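Local coordinates for protein putative polyketide cyclase (Bacillus cereus, PDB 3K0Z) that is of unknown function but belongs to the SnoaL-like polyketide cyclases of the NTF2 clan and is a putative lipoprotein, at residues K18-T23 against H94-D99. Residues are numbered along the deposited sequence; the frame is centred on the assembly and turned at random. Where two conformers were deposited one is given.
Sequences KPKAMT and HCEIED
K20, in one of its two deposited conformers, lays its aliphatic chain alongside the side chain of E98, the two pointing the same way, with K20 CE 3.4 Å from E98 OE2. In this conformer the chain then bends at its last torsion (chi4 -35°), which brings K20 NZ to 3.1 Å from E96 OE2, a salt bridge, though weak as a hydrogen bond. E98 OE2 lies farther from the ammonium and is hydrogen-bonded to S112 OG. P19 lies beside I97, with P19 CB 3.9 Å from I97 CG2. The backbones are joined directly by K20 N to I97 O (3.0 Å, N-H...O 152°), and a water bridges K18 O and I97 N. A21 O and D99 OD1, both acceptors, stand 3.1 Å apart; a second water donates to D99 OD1 and also bonds T23 OG1, while D99 OD2 forms a salt bridge with K106 of the second subunit. E98 and D99 make a classic beta bulge opposite R110. P19, K20 and A21 face I97, E98 and D99 in the same order, so the loop leading into strand 22-24, outermost of the sheet within this chain, runs parallel to strand 93-103; I97 packs on Y44 of helix 30-49 and L111 of strand 106-117, and selenomethionine M22 touches V37 of the same helix.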
loop_
_atom_site.group_PDB
_atom_site.type_symbol
_atom_site.label_atom_id
_atom_site.label_comp_id
_atom_site.label_asym_id
_atom_site.label_seq_id
_atom_site.Cartn_x
_atom_site.Cartn_y
_atom_site.Cartn_z
ATOM N N LYS A 18 2.654 16.143 -8.353
ATOM C CA LYS A 18 2.000 16.759 -7.217
ATOM C C LYS A 18 0.908 15.864 -6.689
ATOM O O LYS A 18 0.071 15.351 -7.435
ATOM C CB LYS A 18 1.478 18.136 -7.573
ATOM C CG LYS A 18 2.632 19.113 -7.823
ATOM C CD LYS A 18 2.153 20.464 -8.200
ATOM C CE LYS A 18 3.291 21.395 -8.543
ATOM N NZ LYS A 18 2.709 22.777 -8.714
ATOM N N PRO A 19 0.925 15.627 -5.385
ATOM C CA PRO A 19 -0.144 14.795 -4.832
ATOM C C PRO A 19 -1.514 15.384 -5.081
ATOM O O PRO A 19 -1.699 16.585 -4.915
ATOM C CB PRO A 19 0.152 14.792 -3.343
ATOM C CG PRO A 19 1.651 15.095 -3.254
ATOM C CD PRO A 19 1.875 16.082 -4.356
ATOM N N LYS A 20 -2.461 14.545 -5.501
ATOM C CA LYS A 20 -3.813 14.969 -5.739
ATOM C C LYS A 20 -4.567 15.151 -4.422
ATOM O O LYS A 20 -5.513 15.938 -4.359
ATOM C CB LYS A 20 -4.558 13.968 -6.622
ATOM C CG LYS A 20 -4.024 13.884 -8.021
ATOM C CD LYS A 20 -5.079 13.339 -8.984
ATOM C CE LYS A 20 -4.419 12.748 -10.222
ATOM N NZ LYS A 20 -3.187 13.488 -10.645
ATOM N N ALA A 21 -4.154 14.415 -3.393
ATOM C CA ALA A 21 -4.715 14.519 -2.030
ATOM C C ALA A 21 -3.576 14.239 -1.051
ATOM O O ALA A 21 -2.633 13.507 -1.378
ATOM C CB ALA A 21 -5.868 13.523 -1.838
HETATM N N MSE A 22 -3.624 14.860 0.120
HETATM C CA MSE A 22 -2.623 14.634 1.153
HETATM C C MSE A 22 -3.203 14.769 2.527
HETATM O O MSE A 22 -4.054 15.627 2.741
HETATM C CB MSE A 22 -1.528 15.718 1.117
HETATM C CG MSE A 22 -0.479 15.540 0.151
HETATM SE SE MSE A 22 0.982 16.846 0.377
HETATM C CE MSE A 22 0.184 18.356 0.036
ATOM N N THR A 23 -2.685 13.970 3.454
ATOM C CA THR A 23 -2.940 14.113 4.852
ATOM C C THR A 23 -1.586 14.207 5.573
ATOM O O THR A 23 -0.739 13.300 5.492
ATOM C CB THR A 23 -3.770 12.920 5.377
ATOM O OG1 THR A 23 -5.013 12.876 4.674
ATOM C CG2 THR A 23 -4.009 13.042 6.853
ATOM N N HIS A 94 3.679 6.938 -17.478
ATOM C CA HIS A 94 3.580 8.164 -16.692
ATOM C C HIS A 94 3.115 7.808 -15.294
ATOM O O HIS A 94 2.210 6.957 -15.141
ATOM C CB HIS A 94 2.560 9.082 -17.388
ATOM C CG HIS A 94 2.873 9.295 -18.842
ATOM N ND1 HIS A 94 3.768 10.249 -19.269
ATOM C CD2 HIS A 94 2.480 8.623 -19.949
ATOM C CE1 HIS A 94 3.886 10.179 -20.583
ATOM N NE2 HIS A 94 3.119 9.197 -21.019
ATOM N N CYS A 95 3.683 8.481 -14.294
ATOM C CA CYS A 95 3.393 8.214 -12.874
ATOM C C CYS A 95 2.809 9.468 -12.212
ATOM O O CYS A 95 3.390 10.531 -12.364
ATOM C CB CYS A 95 4.705 7.843 -12.182
ATOM S SG CYS A 95 4.538 7.562 -10.406
ATOM N N GLU A 96 1.685 9.319 -11.496
ATOM C CA GLU A 96 1.051 10.385 -10.729
ATOM C C GLU A 96 0.823 9.935 -9.284
ATOM O O GLU A 96 0.626 8.752 -9.029
ATOM C CB GLU A 96 -0.267 10.737 -11.371
ATOM C CG GLU A 96 -0.125 11.436 -12.696
ATOM C CD GLU A 96 -1.441 12.184 -13.083
ATOM O OE1 GLU A 96 -2.507 11.548 -13.223
ATOM O OE2 GLU A 96 -1.399 13.427 -13.197
ATOM N N ILE A 97 0.910 10.872 -8.348
ATOM C CA ILE A 97 0.662 10.612 -6.946
ATOM C C ILE A 97 -0.826 10.920 -6.646
ATOM O O ILE A 97 -1.290 12.098 -6.704
ATOM C CB ILE A 97 1.586 11.507 -6.014
ATOM C CG1 ILE A 97 3.082 11.351 -6.336
ATOM C CG2 ILE A 97 1.273 11.255 -4.495
ATOM C CD1 ILE A 97 3.990 12.405 -5.607
ATOM N N GLU A 98 -1.584 9.866 -6.389
ATOM C CA GLU A 98 -2.972 10.018 -6.027
ATOM C C GLU A 98 -3.196 10.461 -4.590
ATOM O O GLU A 98 -4.101 11.262 -4.314
ATOM C CB GLU A 98 -3.768 8.752 -6.292
ATOM C CG GLU A 98 -3.726 8.278 -7.733
ATOM C CD GLU A 98 -4.411 9.230 -8.689
ATOM O OE1 GLU A 98 -5.442 9.801 -8.308
ATOM O OE2 GLU A 98 -3.914 9.430 -9.806
ATOM N N ASP A 99 -2.390 9.993 -3.668
ATOM C CA ASP A 99 -2.609 10.336 -2.273
ATOM C C ASP A 99 -1.273 10.156 -1.537
ATOM O O ASP A 99 -0.470 9.297 -1.897
ATOM C CB ASP A 99 -3.737 9.475 -1.715
ATOM C CG ASP A 99 -4.306 9.981 -0.365
ATOM O OD1 ASP A 99 -3.950 11.075 0.115
ATOM O OD2 ASP A 99 -5.121 9.215 0.223
HETATM O O HOH W 1 0.764 13.585 -9.396
HETATM O O HOH W 2 -5.420 12.199 1.998
#